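Local structure of 223aa long hypothetical arylmalonate decarboxylase (2DGD) at residues H34-K39 / Y60-E65; F156-L161 / Y185-Y190; D173-A178 / E193-P198. The protein is of unknown function but probably belongs with the arylmalonate decarboxylases, cofactor-free lyases that remove carbon dioxide from aryl-substituted malonates. All blocks are in the same frame, centred on the assembly; numbering follows the deposited sequence.

Overall arrangement
From the N terminus, contact 1 comes first: it joins the second strand of the three-stranded parallel sheet, 31-38, to the end of helix 49-63, closing a loop of 20 residues. The chain then runs through the middle of the sequence before contact 2 opens on helix 155-163. Contact 3 opens on strand 174-177 before contact 2 closes at residues 185-190, then closes at 193-198, so contacts 2 and 3 cross, both using helix 187-195. Their centres are about 10 Å apart and both touch the third subunit. Contact 1, centred about 29 and 32 Å from those of contacts 2 and 3, lies across the chain's centre, beside the second subunit.

Contact 1. Residues H34-K39 / Y60-E65; sequences HSTRMK and YSLLAE
The peptide carbonyl of His34 lies against the branched end of Leu63, its O being 3.9 Å from Leu63 CG, while the His34 imidazole leads away to Ser32 and to Glu20 of the second subunit. The Tyr60 ring takes no part across the contact; one of its faces carries Ala64 CB, offset toward the rim, and its side chain rests on Ile70 and Ile89. The packing centres on Thr36. Its OG1 stands anti to the backbone N (chi1 -167°), which sets the methyl group against Leu63: Thr36 CG2 is 3.5 Å from Leu63 CD2, and Thr36 CB is 4.0 Å from Leu63 CD1. Leu62 crosses Thr36 at about a right angle and brings CD1 to 3.6 Å from Thr36 OG1. Tyr60 O accepts the amides of both Leu63 and Ala64, holding the turn that presents the two leucines to strand 31-38. Polar and apolar roles meet on Thr36. It gives its methyl to Leu63 of its own chain, whereas its hydroxyl, brushed by Leu62 CD1, is hydrogen-bonded to Arg37 N of the second subunit, a bond returned by that subunit's Thr36, so this largely apolar strand-helix packing directly backs a polar subunit interface.

Contact 2. Residues F156-L161 / Y185-Y190; sequences FTIYRL and YEAVQY
Phe156 and Tyr190 meet as an oblique aromatic pair, ring centroids 5.0 Å apart and planes at 42°. Phe156 presents its far end: CZ sits over one face of the Tyr190 ring, offset toward the rim, with CZ 3.7 Å from Tyr190 CE1. The two side chains cross at about a right angle, so the end of one ring meets the other instead of the pair overlapping broadly. Tyr159, three residues (almost one turn) further on, swings its ring to the neighbouring helix with CG anti to the backbone N (chi1 178°). There Tyr159 CD2 comes within 3.6 Å of Tyr190 CB, and the carbonyl carbon of Tyr190 lies at the edge of the Tyr159 ring, in its plane. Tyr190 is therefore touched at its ring by one aromatic and at its root by another. Ile158 completes the interface, its CG2 3.7 Å from Ala187 CB. The small alanine lets the backbones draw close, with Tyr159 CA and Ala187 CA 5.5 Å apart. Tyr159 OH is hydrogen-bonded to Asp194 and Lys163, and Tyr190 OH to Glu29 of the third subunit, whose Gly4 packs on Phe156 and Tyr159. Helix 155-163 thus packs across the first turn of helix 187-195, which on another side sets Val188 against strand 199-201.

Contact 3. Residues D173-A178 / E193-P198; sequences DAVYIA and EDLDMP
Met197, a selenomethionine, reaches strand 174-177 by a bent path: CG lies between the backbone N and the carbonyl carbon (chi1 62°), and a further bend at chi3 (83°) lays the selenium against the strand. Met197 SE is 3.9 Å from Ala174 CA and 4.0 Å from Val175 CG2. That methyl stands anti to the Val175 carbonyl carbon and beside the backbone N, where it also meets Leu195 CD1 at 4.1 Å; the Val175 side chain crosses Leu195 at about a right angle and Met197 obliquely. Val169 of helix 166-169 touches all three side chains and continues this apolar cluster.

Next along the chain, the Pro198 ring comes down on Asp173 and Ala174, where the chain enters the strand, its CG 3.5 Å from Ala174 CB and its CD 3.5 Å from Asp173 O. The Pro198 carbonyl then accepts the Val175 amide, Val175 N to Pro198 O measuring 3.0 Å with an N-H...O angle of 163° and the donor in the carbonyl plane. This bond begins the pairing of the two strands, which Val175 continues with Val200. The Asp173 carboxylate takes the backbone amides of Arg109 and Lys110 through OD2, tying it to the beginning of strand 110-115 and the residue before it. At the helix end, Asp194 forms a salt bridge with Arg5 of the third subunit.

Between helix and strand, Asp196 leaves helical geometry with a positive phi, and the chain turns and crosses the start of strand 174-177 nearly at a right angle before strand 199-201 pairs with it. The arrangement is the return leg of a beta-alpha-beta crossover, strand 174-177, helix 187-195 and strand 199-201, the repeating element of the parallel alpha/beta sheets found in the aspartate/glutamate racemase clan.

Contact 1. Residues H34-K39 / Y60-E65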
loop_
_atom_site.group_PDB
_atom_site.type_symbol
_atom_site.label_atom_id
_atom_site.label_comp_id
_atom_site.label_asym_id
_atom_site.label_seq_id
_atom_site.Cartn_x
_atom_site.Cartn_y
_atom_site.Cartn_z
ATOM N N HIS A 34 25.283 7.615 16.230
ATOM C CA HIS A 34 26.669 7.161 16.318
ATOM C C HIS A 34 27.035 6.965 17.774
ATOM O O HIS A 34 26.940 7.898 18.573
ATOM C CB HIS A 34 27.567 8.196 15.663
ATOM C CG HIS A 34 27.110 8.569 14.291
ATOM N ND1 HIS A 34 27.268 7.734 13.206
ATOM C CD2 HIS A 34 26.405 9.638 13.847
ATOM C CE1 HIS A 34 26.680 8.272 12.153
ATOM N NE2 HIS A 34 26.148 9.426 12.515
ATOM N N SER A 35 27.459 5.756 18.122
ATOM C CA SER A 35 27.784 5.475 19.510
ATOM C C SER A 35 29.190 4.974 19.804
ATOM O O SER A 35 29.935 4.564 18.914
ATOM C CB SER A 35 26.768 4.475 20.070
ATOM O OG SER A 35 26.689 3.323 19.250
ATOM N N THR A 36 29.535 5.032 21.082
ATOM C CA THR A 36 30.814 4.553 21.573
ATOM C C THR A 36 30.531 4.096 22.999
ATOM O O THR A 36 29.708 4.690 23.694
ATOM C CB THR A 36 31.895 5.647 21.555
ATOM O OG1 THR A 36 33.170 5.034 21.758
ATOM C CG2 THR A 36 31.649 6.683 22.655
ATOM N N ARG A 37 31.201 3.034 23.431
ATOM C CA ARG A 37 30.961 2.488 24.761
ATOM C C ARG A 37 31.972 2.840 25.837
ATOM O O ARG A 37 33.098 3.255 25.553
ATOM C CB ARG A 37 30.842 0.968 24.668
ATOM C CG ARG A 37 29.635 0.517 23.888
ATOM C CD ARG A 37 29.604 -0.980 23.702
ATOM N NE ARG A 37 28.231 -1.462 23.686
ATOM C CZ ARG A 37 27.317 -1.097 22.797
ATOM N NH1 ARG A 37 26.092 -1.587 22.881
ATOM N NH2 ARG A 37 27.630 -0.258 21.820
HETATM N N MSE A 38 31.546 2.671 27.083
HETATM C CA MSE A 38 32.398 2.933 28.226
HETATM C C MSE A 38 32.463 1.720 29.137
HETATM O O MSE A 38 31.497 0.974 29.283
HETATM C CB MSE A 38 31.905 4.135 29.016
HETATM C CG MSE A 38 32.135 5.458 28.320
HETATM SE SE MSE A 38 31.901 6.965 29.524
HETATM C CE MSE A 38 33.745 7.245 29.995
ATOM N N LYS A 39 33.633 1.529 29.725
ATOM C CA LYS A 39 33.908 0.431 30.636
ATOM C C LYS A 39 32.779 0.266 31.652
ATOM O O LYS A 39 32.323 1.240 32.243
ATOM C CB LYS A 39 35.234 0.730 31.349
ATOM C CG LYS A 39 35.625 -0.211 32.463
ATOM C CD LYS A 39 36.684 0.439 33.360
ATOM C CE LYS A 39 38.014 0.663 32.640
ATOM N NZ LYS A 39 38.719 -0.621 32.308
ATOM N N TYR A 60 34.142 11.188 24.677
ATOM C CA TYR A 60 33.585 12.349 24.023
ATOM C C TYR A 60 34.426 12.698 22.797
ATOM O O TYR A 60 33.894 13.008 21.737
ATOM C CB TYR A 60 33.559 13.524 24.995
ATOM C CG TYR A 60 33.285 14.839 24.326
ATOM C CD1 TYR A 60 32.082 15.069 23.664
ATOM C CD2 TYR A 60 34.245 15.849 24.318
ATOM C CE1 TYR A 60 31.838 16.275 23.006
ATOM C CE2 TYR A 60 34.013 17.060 23.664
ATOM C CZ TYR A 60 32.808 17.267 23.012
ATOM O OH TYR A 60 32.575 18.467 22.375
ATOM N N SER A 61 35.742 12.636 22.936
ATOM C CA SER A 61 36.618 12.968 21.823
ATOM C C SER A 61 36.418 12.039 20.632
ATOM O O SER A 61 36.739 12.395 19.500
ATOM C CB SER A 61 38.080 12.927 22.266
ATOM O OG SER A 61 38.532 11.596 22.423
ATOM N N LEU A 62 35.886 10.848 20.884
ATOM C CA LEU A 62 35.656 9.887 19.812
ATOM C C LEU A 62 34.365 10.180 19.052
ATOM O O LEU A 62 34.172 9.705 17.934
ATOM C CB LEU A 62 35.597 8.468 20.378
ATOM C CG LEU A 62 36.839 7.881 21.052
ATOM C CD1 LEU A 62 36.502 6.498 21.588
ATOM C CD2 LEU A 62 37.983 7.795 20.062
ATOM N N LEU A 63 33.493 10.978 19.658
ATOM C CA LEU A 63 32.198 11.315 19.067
ATOM C C LEU A 63 32.060 12.782 18.652
ATOM O O LEU A 63 31.184 13.132 17.852
ATOM C CB LEU A 63 31.092 10.978 20.069
ATOM C CG LEU A 63 30.162 9.777 19.872
ATOM C CD1 LEU A 63 30.830 8.683 19.099
ATOM C CD2 LEU A 63 29.728 9.275 21.235
ATOM N N ALA A 64 32.933 13.629 19.194
ATOM C CA ALA A 64 32.915 15.067 18.935
ATOM C C ALA A 64 32.808 15.513 17.482
ATOM O O ALA A 64 32.070 16.442 17.159
ATOM C CB ALA A 64 34.135 15.705 19.566
ATOM N N GLU A 65 33.532 14.853 16.596
ATOM C CA GLU A 65 33.510 15.269 15.210
ATOM C C GLU A 65 32.341 14.756 14.353
ATOM O O GLU A 65 31.937 15.431 13.414
ATOM C CB GLU A 65 34.861 14.918 14.589
ATOM C CG GLU A 65 35.157 15.550 13.249
ATOM C CD GLU A 65 36.618 15.378 12.852
ATOM O OE1 GLU A 65 36.971 15.692 11.684
ATOM O OE2 GLU A 65 37.417 14.933 13.712
#

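Contact 2. Residues F156-L161 / Y185-Y190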
loop_
_atom_site.group_PDB
_atom_site.type_symbol
_atom_site.label_atom_id
_atom_site.label_comp_id
_atom_site.label_asym_id
_atom_site.label_seq_id
_atom_site.Cartn_x
_atom_site.Cartn_y
_atom_site.Cartn_z
ATOM N N PHE A 156 6.197 -6.947 25.707
ATOM C CA PHE A 156 5.089 -7.137 26.626
ATOM C C PHE A 156 5.444 -7.445 28.068
ATOM O O PHE A 156 4.587 -7.386 28.941
ATOM C CB PHE A 156 4.118 -8.161 26.055
ATOM C CG PHE A 156 3.344 -7.634 24.888
ATOM C CD1 PHE A 156 2.408 -6.618 25.069
ATOM C CD2 PHE A 156 3.602 -8.083 23.596
ATOM C CE1 PHE A 156 1.742 -6.050 23.975
ATOM C CE2 PHE A 156 2.941 -7.522 22.501
ATOM C CZ PHE A 156 2.013 -6.503 22.691
ATOM N N THR A 157 6.701 -7.762 28.336
ATOM C CA THR A 157 7.096 -7.996 29.711
ATOM C C THR A 157 7.132 -6.611 30.345
ATOM O O THR A 157 6.765 -6.429 31.506
ATOM C CB THR A 157 8.482 -8.631 29.804
ATOM O OG1 THR A 157 8.402 -10.004 29.407
ATOM C CG2 THR A 157 9.007 -8.543 31.212
ATOM N N ILE A 158 7.576 -5.634 29.560
ATOM C CA ILE A 158 7.646 -4.249 30.007
ATOM C C ILE A 158 6.221 -3.738 30.112
ATOM O O ILE A 158 5.884 -2.981 31.014
ATOM C CB ILE A 158 8.409 -3.364 28.991
ATOM C CG1 ILE A 158 9.884 -3.782 28.941
ATOM C CG2 ILE A 158 8.240 -1.885 29.352
ATOM C CD1 ILE A 158 10.685 -3.068 27.886
ATOM N N TYR A 159 5.386 -4.160 29.174
ATOM C CA TYR A 159 4.002 -3.745 29.166
ATOM C C TYR A 159 3.267 -4.235 30.413
ATOM O O TYR A 159 2.581 -3.460 31.078
ATOM C CB TYR A 159 3.316 -4.256 27.898
ATOM C CG TYR A 159 1.847 -3.912 27.805
ATOM C CD1 TYR A 159 0.890 -4.701 28.441
ATOM C CD2 TYR A 159 1.412 -2.778 27.106
ATOM C CE1 TYR A 159 -0.467 -4.373 28.388
ATOM C CE2 TYR A 159 0.055 -2.439 27.052
ATOM C CZ TYR A 159 -0.873 -3.245 27.698
ATOM O OH TYR A 159 -2.202 -2.922 27.682
ATOM N N ARG A 160 3.424 -5.509 30.751
ATOM C CA ARG A 160 2.729 -6.046 31.917
ATOM C C ARG A 160 3.327 -5.543 33.226
ATOM O O ARG A 160 2.653 -5.503 34.246
ATOM C CB ARG A 160 2.719 -7.579 31.873
ATOM C CG ARG A 160 2.314 -8.126 30.503
ATOM C CD ARG A 160 1.207 -9.173 30.535
ATOM N NE ARG A 160 -0.128 -8.603 30.725
ATOM C CZ ARG A 160 -1.268 -9.248 30.473
ATOM N NH1 ARG A 160 -2.424 -8.647 30.690
ATOM N NH2 ARG A 160 -1.262 -10.484 29.988
ATOM N N LEU A 161 4.594 -5.149 33.194
ATOM C CA LEU A 161 5.256 -4.618 34.380
ATOM C C LEU A 161 4.411 -3.461 34.915
ATOM O O LEU A 161 4.282 -3.280 36.124
ATOM C CB LEU A 161 6.666 -4.138 34.006
ATOM C CG LEU A 161 7.659 -3.512 34.997
ATOM C CD1 LEU A 161 7.661 -2.025 34.809
ATOM C CD2 LEU A 161 7.340 -3.897 36.435
ATOM N N TYR A 185 10.666 1.361 22.701
ATOM C CA TYR A 185 10.019 1.906 21.511
ATOM C C TYR A 185 8.576 1.436 21.292
ATOM O O TYR A 185 7.692 2.253 21.053
ATOM C CB TYR A 185 10.848 1.590 20.270
ATOM C CG TYR A 185 10.305 2.246 19.031
ATOM C CD1 TYR A 185 9.738 1.492 18.003
ATOM C CD2 TYR A 185 10.322 3.630 18.902
ATOM C CE1 TYR A 185 9.202 2.108 16.881
ATOM C CE2 TYR A 185 9.793 4.252 17.784
ATOM C CZ TYR A 185 9.233 3.487 16.779
ATOM O OH TYR A 185 8.709 4.113 15.679
ATOM N N GLU A 186 8.337 0.130 21.366
ATOM C CA GLU A 186 6.993 -0.407 21.167
ATOM C C GLU A 186 6.150 -0.390 22.443
ATOM O O GLU A 186 5.042 0.151 22.460
ATOM C CB GLU A 186 7.051 -1.848 20.632
ATOM C CG GLU A 186 7.723 -2.018 19.281
ATOM C CD GLU A 186 9.245 -2.145 19.376
ATOM O OE1 GLU A 186 9.900 -2.231 18.305
ATOM O OE2 GLU A 186 9.787 -2.170 20.513
ATOM N N ALA A 187 6.677 -0.994 23.506
ATOM C CA ALA A 187 5.977 -1.070 24.785
ATOM C C ALA A 187 5.305 0.244 25.158
ATOM O O ALA A 187 4.126 0.286 25.489
ATOM C CB ALA A 187 6.947 -1.487 25.877
ATOM N N VAL A 188 6.066 1.322 25.100
ATOM C CA VAL A 188 5.562 2.640 25.433
ATOM C C VAL A 188 4.363 3.074 24.572
ATOM O O VAL A 188 3.478 3.777 25.048
ATOM C CB VAL A 188 6.730 3.653 25.362
ATOM C CG1 VAL A 188 6.247 5.020 25.027
ATOM C CG2 VAL A 188 7.451 3.672 26.704
ATOM N N GLN A 189 4.315 2.642 23.316
ATOM C CA GLN A 189 3.198 3.011 22.443
ATOM C C GLN A 189 1.927 2.288 22.862
ATOM O O GLN A 189 0.847 2.881 22.900
ATOM C CB GLN A 189 3.510 2.663 20.992
ATOM C CG GLN A 189 4.657 3.448 20.403
ATOM C CD GLN A 189 4.950 3.059 18.967
ATOM O OE1 GLN A 189 4.097 3.207 18.082
ATOM N NE2 GLN A 189 6.161 2.560 18.722
ATOM N N TYR A 190 2.059 1.000 23.158
ATOM C CA TYR A 190 0.921 0.213 23.594
ATOM C C TYR A 190 0.383 0.787 24.894
ATOM O O TYR A 190 -0.815 1.021 25.033
ATOM C CB TYR A 190 1.329 -1.234 23.821
ATOM C CG TYR A 190 1.540 -2.026 22.562
ATOM C CD1 TYR A 190 2.802 -2.502 22.214
ATOM C CD2 TYR A 190 0.467 -2.331 21.731
ATOM C CE1 TYR A 190 2.989 -3.267 21.071
ATOM C CE2 TYR A 190 0.641 -3.092 20.589
ATOM C CZ TYR A 190 1.903 -3.557 20.265
ATOM O OH TYR A 190 2.072 -4.309 19.129
#

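Contact 3. Residues D173-A178 / E193-P198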
loop_
_atom_site.group_PDB
_atom_site.type_symbol
_atom_site.label_atom_id
_atom_site.label_comp_id
_atom_site.label_asym_id
_atom_site.label_seq_id
_atom_site.Cartn_x
_atom_site.Cartn_y
_atom_site.Cartn_z
ATOM N N ASP A 173 -0.635 10.880 36.504
ATOM C CA ASP A 173 -0.820 11.785 35.377
ATOM C C ASP A 173 -0.002 11.250 34.220
ATOM O O ASP A 173 -0.221 11.613 33.064
ATOM C CB ASP A 173 -0.324 13.191 35.707
ATOM C CG ASP A 173 -1.134 13.852 36.783
ATOM O OD1 ASP A 173 -2.373 13.846 36.663
ATOM O OD2 ASP A 173 -0.535 14.385 37.744
ATOM N N ALA A 174 0.950 10.383 34.548
ATOM C CA ALA A 174 1.828 9.796 33.552
ATOM C C ALA A 174 2.621 8.668 34.176
ATOM O O ALA A 174 2.706 8.561 35.399
ATOM C CB ALA A 174 2.780 10.856 33.008
ATOM N N VAL A 175 3.198 7.832 33.321
ATOM C CA VAL A 175 4.023 6.714 33.748
ATOM C C VAL A 175 5.443 6.975 33.266
ATOM O O VAL A 175 5.654 7.544 32.188
ATOM C CB VAL A 175 3.546 5.387 33.124
ATOM C CG1 VAL A 175 4.580 4.306 33.358
ATOM C CG2 VAL A 175 2.203 4.977 33.708
ATOM N N TYR A 176 6.417 6.568 34.067
ATOM C CA TYR A 176 7.812 6.740 33.693
ATOM C C TYR A 176 8.502 5.394 33.791
ATOM O O TYR A 176 8.384 4.713 34.806
ATOM C CB TYR A 176 8.502 7.747 34.622
ATOM C CG TYR A 176 10.020 7.729 34.537
ATOM C CD1 TYR A 176 10.680 7.988 33.335
ATOM C CD2 TYR A 176 10.794 7.436 35.657
ATOM C CE1 TYR A 176 12.076 7.952 33.252
ATOM C CE2 TYR A 176 12.186 7.399 35.586
ATOM C CZ TYR A 176 12.821 7.656 34.381
ATOM O OH TYR A 176 14.199 7.603 34.309
ATOM N N ILE A 177 9.207 5.002 32.734
ATOM C CA ILE A 177 9.929 3.733 32.732
ATOM C C ILE A 177 11.420 4.037 32.695
ATOM O O ILE A 177 11.941 4.504 31.680
ATOM C CB ILE A 177 9.531 2.868 31.518
ATOM C CG1 ILE A 177 8.031 2.591 31.562
ATOM C CG2 ILE A 177 10.270 1.550 31.546
ATOM C CD1 ILE A 177 7.503 1.875 30.340
ATOM N N ALA A 178 12.101 3.763 33.804
ATOM C CA ALA A 178 13.533 4.037 33.936
ATOM C C ALA A 178 14.489 3.065 33.245
ATOM O O ALA A 178 14.130 1.937 32.929
ATOM C CB ALA A 178 13.890 4.139 35.410
ATOM N N GLU A 193 -1.449 4.168 24.407
ATOM C CA GLU A 193 -2.760 4.016 23.810
ATOM C C GLU A 193 -3.759 3.472 24.818
ATOM O O GLU A 193 -4.856 4.001 24.963
ATOM C CB GLU A 193 -2.707 3.051 22.632
ATOM C CG GLU A 193 -2.281 3.639 21.321
ATOM C CD GLU A 193 -2.216 2.576 20.251
ATOM O OE1 GLU A 193 -3.245 1.888 20.042
ATOM O OE2 GLU A 193 -1.141 2.421 19.626
ATOM N N ASP A 194 -3.371 2.410 25.509
ATOM C CA ASP A 194 -4.244 1.758 26.466
ATOM C C ASP A 194 -4.563 2.547 27.730
ATOM O O ASP A 194 -5.716 2.581 28.171
ATOM C CB ASP A 194 -3.654 0.394 26.826
ATOM C CG ASP A 194 -3.567 -0.531 25.624
ATOM O OD1 ASP A 194 -2.920 -1.593 25.719
ATOM O OD2 ASP A 194 -4.157 -0.199 24.573
ATOM N N LEU A 195 -3.554 3.182 28.315
ATOM C CA LEU A 195 -3.761 3.943 29.540
ATOM C C LEU A 195 -4.272 5.359 29.292
ATOM O O LEU A 195 -4.721 6.031 30.215
ATOM C CB LEU A 195 -2.460 4.011 30.338
ATOM C CG LEU A 195 -1.837 2.682 30.749
ATOM C CD1 LEU A 195 -0.569 2.960 31.518
ATOM C CD2 LEU A 195 -2.807 1.886 31.601
ATOM N N ASP A 196 -4.198 5.807 28.048
ATOM C CA ASP A 196 -4.646 7.147 27.690
ATOM C C ASP A 196 -3.973 8.226 28.538
ATOM O O ASP A 196 -4.630 9.099 29.091
ATOM C CB ASP A 196 -6.166 7.261 27.831
ATOM C CG ASP A 196 -6.695 8.616 27.365
ATOM O OD1 ASP A 196 -7.890 8.913 27.599
ATOM O OD2 ASP A 196 -5.917 9.390 26.759
HETATM N N MSE A 197 -2.655 8.159 28.637
HETATM C CA MSE A 197 -1.878 9.137 29.391
HETATM C C MSE A 197 -0.450 9.029 28.892
HETATM O O MSE A 197 -0.054 8.004 28.342
HETATM C CB MSE A 197 -1.919 8.838 30.888
HETATM C CG MSE A 197 -1.310 7.495 31.271
HETATM SE SE MSE A 197 -1.084 7.258 33.174
HETATM C CE MSE A 197 -2.904 6.668 33.586
ATOM N N PRO A 198 0.345 10.086 29.065
ATOM C CA PRO A 198 1.720 9.966 28.579
ATOM C C PRO A 198 2.511 8.877 29.308
ATOM O O PRO A 198 2.449 8.751 30.530
ATOM C CB PRO A 198 2.287 11.370 28.800
ATOM C CG PRO A 198 1.484 11.894 29.940
ATOM C CD PRO A 198 0.093 11.421 29.626
#